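Local atomic coordinates of putative amidohydrolase (PDB entry 3MKV), a protein that binds zinc and probably acts as a prolidase, hydrolysing dipeptides that end in proline, within the amidohydrolase superfamily. Residues A[256-270]-A[306-320]. Numbering follows the deposited sequence.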
loop_
_atom_site.group_PDB
_atom_site.type_symbol
_atom_site.label_atom_id
_atom_site.label_comp_id
_atom_site.label_asym_id
_atom_site.label_seq_id
_atom_site.Cartn_x
_atom_site.Cartn_y
_atom_site.Cartn_z
ATOM N N ASN A 256 -7.255 -15.231 -39.923
ATOM C CA ASN A 256 -6.736 -14.898 -41.242
ATOM C C ASN A 256 -5.764 -15.908 -41.852
ATOM O O ASN A 256 -5.882 -16.258 -43.031
ATOM C CB ASN A 256 -6.069 -13.525 -41.217
ATOM C CG ASN A 256 -7.066 -12.388 -41.122
ATOM O OD1 ASN A 256 -7.940 -12.372 -40.249
ATOM N ND2 ASN A 256 -6.924 -11.414 -42.012
ATOM N N LEU A 257 -4.796 -16.355 -41.059
ATOM C CA LEU A 257 -3.735 -17.225 -41.562
ATOM C C LEU A 257 -4.025 -18.697 -41.289
ATOM O O LEU A 257 -3.122 -19.524 -41.247
ATOM C CB LEU A 257 -2.393 -16.823 -40.951
ATOM C CG LEU A 257 -2.003 -15.386 -41.308
ATOM C CD1 LEU A 257 -0.779 -14.917 -40.531
ATOM C CD2 LEU A 257 -1.777 -15.262 -42.810
ATOM N N ILE A 258 -5.292 -19.020 -41.093
ATOM C CA ILE A 258 -5.669 -20.397 -40.838
ATOM C C ILE A 258 -5.286 -21.255 -42.039
ATOM O O ILE A 258 -5.213 -20.763 -43.168
ATOM C CB ILE A 258 -7.183 -20.517 -40.561
ATOM C CG1 ILE A 258 -7.532 -21.918 -40.069
ATOM C CG2 ILE A 258 -7.997 -20.153 -41.801
ATOM C CD1 ILE A 258 -8.922 -22.002 -39.464
ATOM N N ASP A 259 -5.046 -22.537 -41.789
ATOM C CA ASP A 259 -4.729 -23.474 -42.857
ATOM C C ASP A 259 -5.734 -24.623 -42.904
ATOM O O ASP A 259 -6.466 -24.862 -41.939
ATOM C CB ASP A 259 -3.307 -24.012 -42.689
ATOM C CG ASP A 259 -3.139 -24.828 -41.423
ATOM O OD1 ASP A 259 -4.141 -25.017 -40.691
ATOM O OD2 ASP A 259 -2.002 -25.284 -41.161
ATOM N N ASP A 260 -5.767 -25.329 -44.033
ATOM C CA ASP A 260 -6.682 -26.454 -44.220
ATOM C C ASP A 260 -6.766 -27.333 -42.982
ATOM O O ASP A 260 -7.859 -27.692 -42.530
ATOM C CB ASP A 260 -6.236 -27.302 -45.405
ATOM C CG ASP A 260 -6.275 -26.537 -46.710
ATOM O OD1 ASP A 260 -5.194 -26.278 -47.283
ATOM O OD2 ASP A 260 -7.386 -26.177 -47.159
ATOM N N GLU A 261 -5.604 -27.685 -42.440
ATOM C CA GLU A 261 -5.534 -28.611 -41.319
ATOM C C GLU A 261 -6.215 -28.060 -40.060
ATOM O O GLU A 261 -6.898 -28.795 -39.336
ATOM C CB GLU A 261 -4.083 -28.979 -41.026
ATOM C CG GLU A 261 -3.933 -29.951 -39.868
ATOM C CD GLU A 261 -2.507 -30.030 -39.342
ATOM O OE1 GLU A 261 -2.339 -30.090 -38.104
ATOM O OE2 GLU A 261 -1.558 -30.029 -40.162
ATOM N N THR A 262 -6.022 -26.769 -39.797
ATOM C CA THR A 262 -6.634 -26.134 -38.641
ATOM C C THR A 262 -8.105 -25.874 -38.923
ATOM O O THR A 262 -8.953 -26.001 -38.033
ATOM C CB THR A 262 -5.941 -24.812 -38.288
ATOM O OG1 THR A 262 -4.531 -25.024 -38.205
ATOM C CG2 THR A 262 -6.438 -24.284 -36.956
ATOM N N ALA A 263 -8.407 -25.508 -40.165
ATOM C CA ALA A 263 -9.794 -25.306 -40.572
ATOM C C ALA A 263 -10.581 -26.555 -40.240
ATOM O O ALA A 263 -11.696 -26.483 -39.727
ATOM C CB ALA A 263 -9.882 -25.009 -42.063
ATOM N N ARG A 264 -9.978 -27.705 -40.530
ATOM C CA ARG A 264 -10.604 -28.988 -40.262
ATOM C C ARG A 264 -10.879 -29.171 -38.780
ATOM O O ARG A 264 -11.968 -29.580 -38.393
ATOM C CB ARG A 264 -9.743 -30.142 -40.793
ATOM C CG ARG A 264 -9.969 -30.465 -42.270
ATOM C CD ARG A 264 -9.522 -31.897 -42.623
ATOM N NE ARG A 264 -8.076 -32.081 -42.490
ATOM C CZ ARG A 264 -7.176 -31.543 -43.312
ATOM N NH1 ARG A 264 -7.566 -30.781 -44.329
ATOM N NH2 ARG A 264 -5.884 -31.755 -43.111
ATOM N N LEU A 265 -9.888 -28.863 -37.953
ATOM C CA LEU A 265 -9.986 -29.058 -36.506
ATOM C C LEU A 265 -11.095 -28.213 -35.886
ATOM O O LEU A 265 -11.842 -28.675 -35.016
ATOM C CB LEU A 265 -8.646 -28.733 -35.849
ATOM C CG LEU A 265 -8.595 -28.859 -34.329
ATOM C CD1 LEU A 265 -8.379 -30.307 -33.911
ATOM C CD2 LEU A 265 -7.494 -27.965 -33.782
ATOM N N VAL A 266 -11.193 -26.966 -36.329
ATOM C CA VAL A 266 -12.320 -26.101 -35.958
ATOM C C VAL A 266 -13.669 -26.736 -36.305
ATOM O O VAL A 266 -14.566 -26.827 -35.459
ATOM C CB VAL A 266 -12.229 -24.742 -36.674
ATOM C CG1 VAL A 266 -13.503 -23.944 -36.475
ATOM C CG2 VAL A 266 -11.022 -23.975 -36.184
ATOM N N ALA A 267 -13.808 -27.170 -37.558
ATOM C CA ALA A 267 -15.039 -27.814 -38.021
ATOM C C ALA A 267 -15.404 -28.988 -37.135
ATOM O O ALA A 267 -16.555 -29.154 -36.745
ATOM C CB ALA A 267 -14.878 -28.284 -39.449
ATOM N N GLU A 268 -14.405 -29.804 -36.827
ATOM C CA GLU A 268 -14.604 -31.031 -36.078
ATOM C C GLU A 268 -14.978 -30.765 -34.633
ATOM O O GLU A 268 -15.660 -31.569 -34.012
ATOM C CB GLU A 268 -13.340 -31.879 -36.128
ATOM C CG GLU A 268 -13.392 -33.094 -35.231
ATOM C CD GLU A 268 -12.029 -33.459 -34.678
ATOM O OE1 GLU A 268 -11.014 -33.047 -35.289
ATOM O OE2 GLU A 268 -11.979 -34.149 -33.632
ATOM N N HIS A 269 -14.513 -29.645 -34.091
ATOM C CA HIS A 269 -14.812 -29.287 -32.707
ATOM C C HIS A 269 -16.154 -28.587 -32.571
ATOM O O HIS A 269 -16.666 -28.437 -31.471
ATOM C CB HIS A 269 -13.721 -28.386 -32.141
ATOM C CG HIS A 269 -12.605 -29.128 -31.480
ATOM N ND1 HIS A 269 -11.590 -29.731 -32.190
ATOM C CD2 HIS A 269 -12.339 -29.355 -30.172
ATOM C CE1 HIS A 269 -10.748 -30.301 -31.347
ATOM N NE2 HIS A 269 -11.178 -30.085 -30.117
ATOM N N GLY A 270 -16.716 -28.147 -33.689
ATOM C CA GLY A 270 -18.000 -27.468 -33.661
ATOM C C GLY A 270 -17.839 -25.998 -33.341
ATOM O O GLY A 270 -18.814 -25.307 -33.031
ATOM N N ALA A 306 -4.047 -12.423 -47.010
ATOM C CA ALA A 306 -4.428 -13.829 -46.885
ATOM C C ALA A 306 -5.917 -14.000 -46.582
ATOM O O ALA A 306 -6.490 -15.086 -46.766
ATOM C CB ALA A 306 -3.598 -14.492 -45.803
ATOM N N GLY A 307 -6.536 -12.922 -46.110
ATOM C CA GLY A 307 -7.930 -12.950 -45.680
ATOM C C GLY A 307 -8.903 -13.517 -46.698
ATOM O O GLY A 307 -9.675 -14.429 -46.392
ATOM N N LEU A 308 -8.881 -12.970 -47.908
ATOM C CA LEU A 308 -9.795 -13.431 -48.946
ATOM C C LEU A 308 -9.662 -14.945 -49.135
ATOM O O LEU A 308 -10.658 -15.660 -49.229
ATOM C CB LEU A 308 -9.521 -12.687 -50.255
ATOM C CG LEU A 308 -10.699 -12.335 -51.174
ATOM C CD1 LEU A 308 -11.801 -11.598 -50.424
ATOM C CD2 LEU A 308 -10.222 -11.510 -52.379
ATOM N N HIS A 309 -8.429 -15.437 -49.164
ATOM C CA HIS A 309 -8.198 -16.864 -49.363
ATOM C C HIS A 309 -8.617 -17.741 -48.163
ATOM O O HIS A 309 -9.067 -18.879 -48.348
ATOM C CB HIS A 309 -6.737 -17.125 -49.760
ATOM C CG HIS A 309 -6.421 -18.573 -49.982
ATOM N ND1 HIS A 309 -7.102 -19.352 -50.891
ATOM C CD2 HIS A 309 -5.493 -19.381 -49.416
ATOM C CE1 HIS A 309 -6.613 -20.581 -50.872
ATOM N NE2 HIS A 309 -5.632 -20.624 -49.986
ATOM N N SER A 310 -8.458 -17.218 -46.948
ATOM C CA SER A 310 -8.852 -17.953 -45.734
ATOM C C SER A 310 -10.294 -18.424 -45.811
ATOM O O SER A 310 -10.623 -19.510 -45.331
ATOM C CB SER A 310 -8.651 -17.102 -44.471
ATOM O OG SER A 310 -9.466 -15.933 -44.481
ATOM N N ILE A 311 -11.147 -17.598 -46.417
ATOM C CA ILE A 311 -12.566 -17.916 -46.590
ATOM C C ILE A 311 -12.756 -19.201 -47.397
ATOM O O ILE A 311 -13.544 -20.080 -47.020
ATOM C CB ILE A 311 -13.325 -16.761 -47.288
ATOM C CG1 ILE A 311 -13.146 -15.448 -46.517
ATOM C CG2 ILE A 311 -14.804 -17.096 -47.439
ATOM C CD1 ILE A 311 -13.628 -15.508 -45.078
ATOM N N GLU A 312 -12.029 -19.298 -48.507
ATOM C CA GLU A 312 -12.066 -20.484 -49.365
ATOM C C GLU A 312 -11.645 -21.714 -48.574
ATOM O O GLU A 312 -12.315 -22.746 -48.617
ATOM C CB GLU A 312 -11.144 -20.289 -50.574
ATOM C CG GLU A 312 -11.550 -19.146 -51.500
ATOM C CD GLU A 312 -10.397 -18.655 -52.371
ATOM O OE1 GLU A 312 -9.284 -19.209 -52.249
ATOM O OE2 GLU A 312 -10.601 -17.710 -53.166
ATOM N N ILE A 313 -10.532 -21.588 -47.849
ATOM C CA ILE A 313 -10.042 -22.635 -46.955
ATOM C C ILE A 313 -11.096 -23.085 -45.940
ATOM O O ILE A 313 -11.266 -24.282 -45.694
ATOM C CB ILE A 313 -8.757 -22.178 -46.199
ATOM C CG1 ILE A 313 -7.563 -22.105 -47.155
ATOM C CG2 ILE A 313 -8.444 -23.094 -45.003
ATOM C CD1 ILE A 313 -6.291 -21.588 -46.499
ATOM N N MET A 314 -11.810 -22.129 -45.352
ATOM C CA MET A 314 -12.763 -22.454 -44.288
ATOM C C MET A 314 -14.027 -23.087 -44.834
ATOM O O MET A 314 -14.616 -23.964 -44.199
ATOM C CB MET A 314 -13.093 -21.221 -43.435
ATOM C CG MET A 314 -12.035 -20.901 -42.375
ATOM S SD MET A 314 -12.355 -19.399 -41.421
ATOM C CE MET A 314 -11.947 -18.106 -42.587
ATOM N N LYS A 315 -14.447 -22.638 -46.012
ATOM C CA LYS A 315 -15.623 -23.211 -46.663
ATOM C C LYS A 315 -15.358 -24.668 -47.039
ATOM O O LYS A 315 -16.130 -25.567 -46.706
ATOM C CB LYS A 315 -15.983 -22.411 -47.913
ATOM C CG LYS A 315 -17.146 -22.992 -48.686
ATOM C CD LYS A 315 -17.435 -22.175 -49.928
ATOM C CE LYS A 315 -18.631 -22.731 -50.706
ATOM N NZ LYS A 315 -19.036 -21.823 -51.829
ATOM N N ARG A 316 -14.248 -24.882 -47.733
ATOM C CA ARG A 316 -13.803 -26.211 -48.103
ATOM C C ARG A 316 -13.840 -27.133 -46.891
ATOM O O ARG A 316 -14.178 -28.312 -46.998
ATOM C CB ARG A 316 -12.383 -26.125 -48.664
ATOM C CG ARG A 316 -11.873 -27.379 -49.359
ATOM C CD ARG A 316 -10.441 -27.153 -49.826
ATOM N NE ARG A 316 -10.358 -25.997 -50.717
ATOM C CZ ARG A 316 -9.391 -25.083 -50.683
ATOM N NH1 ARG A 316 -8.413 -25.170 -49.789
ATOM N NH2 ARG A 316 -9.411 -24.070 -51.540
ATOM N N ALA A 317 -13.493 -26.588 -45.732
ATOM C CA ALA A 317 -13.457 -27.369 -44.500
ATOM C C ALA A 317 -14.835 -27.546 -43.854
ATOM O O ALA A 317 -15.013 -28.391 -42.968
ATOM C CB ALA A 317 -12.490 -26.742 -43.520
ATOM N N GLY A 318 -15.804 -26.751 -44.293
ATOM C CA GLY A 318 -17.139 -26.802 -43.705
ATOM C C GLY A 318 -17.184 -26.087 -42.366
ATOM O O GLY A 318 -17.958 -26.446 -41.469
ATOM N N VAL A 319 -16.344 -25.067 -42.226
ATOM C CA VAL A 319 -16.349 -24.243 -41.022
ATOM C C VAL A 319 -17.552 -23.304 -40.981
ATOM O O VAL A 319 -17.776 -22.507 -41.898
ATOM C CB VAL A 319 -15.054 -23.422 -40.901
ATOM C CG1 VAL A 319 -15.166 -22.409 -39.766
ATOM C CG2 VAL A 319 -13.868 -24.345 -40.679
ATOM N N LYS A 320 -18.337 -23.421 -39.916
ATOM C CA LYS A 320 -19.387 -22.459 -39.621
ATOM C C LYS A 320 -18.789 -21.052 -39.443
ATOM O O LYS A 320 -18.051 -20.788 -38.482
ATOM C CB LYS A 320 -20.147 -22.901 -38.363
ATOM C CG LYS A 320 -21.080 -24.087 -38.599
ATOM C CD LYS A 320 -21.101 -25.078 -37.445
ATOM C CE LYS A 320 -21.617 -24.463 -36.150
ATOM N NZ LYS A 320 -21.216 -25.267 -34.950
HETATM O O HOH W 1 -9.947 -26.661 -46.110
#
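Helices 260-269 and 307-317 run in roughly the same direction, crossing at -47° with their axes 8.7 Å apart at closest approach. A263 and A317 let them come this near: the two CB atoms meet at 3.5 Å. I313 packs against the start of helix 260-269. I313 CG2, anti to the backbone N, lies 3.6 Å from D260 N and also touches A263 CB. Its CD1 reaches back to the carbonyl oxygen of I258. I258 CG2 packs against both S310 CB and M314 CG.

On the other side of the alanine pair, V319 packs on the middle and later part of helix 260-269. V319 CG2 touches the carbonyl oxygen of A263 and the methyl of A267, while V319 CG1 meets V266 CG1 at 4.0 Å.

Polar contacts lie at the margin. D260 OD2 takes a hydrogen bond from R316 NH1 at 3.0 Å through its syn lone pair, as part of a salt bridge. The bond is bent, with 132° at the hydrogen, and the carboxylate and guanidinium planes are turned 41° apart. A water gives one hydrogen bond to the same OD2 and another to I313 O, so it bridges the helices. K320 bends at chi2 and chi3 and brings NZ to 3.1 Å from G270 O, above the carbonyl plane. G270 and G318 each end their helix in a Schellman motif.

The pair belongs to the helical layer around the TIM barrel of the amidohydrolase family. Strand 272-274 lies beneath, where V273 touches V266, M314 and V319. Helix 238-246 flanks helix 260-269, with I241 against I258 and T262. N256 follows closely on H254, a zinc ligand, and packs on Y280 of helix 277-286.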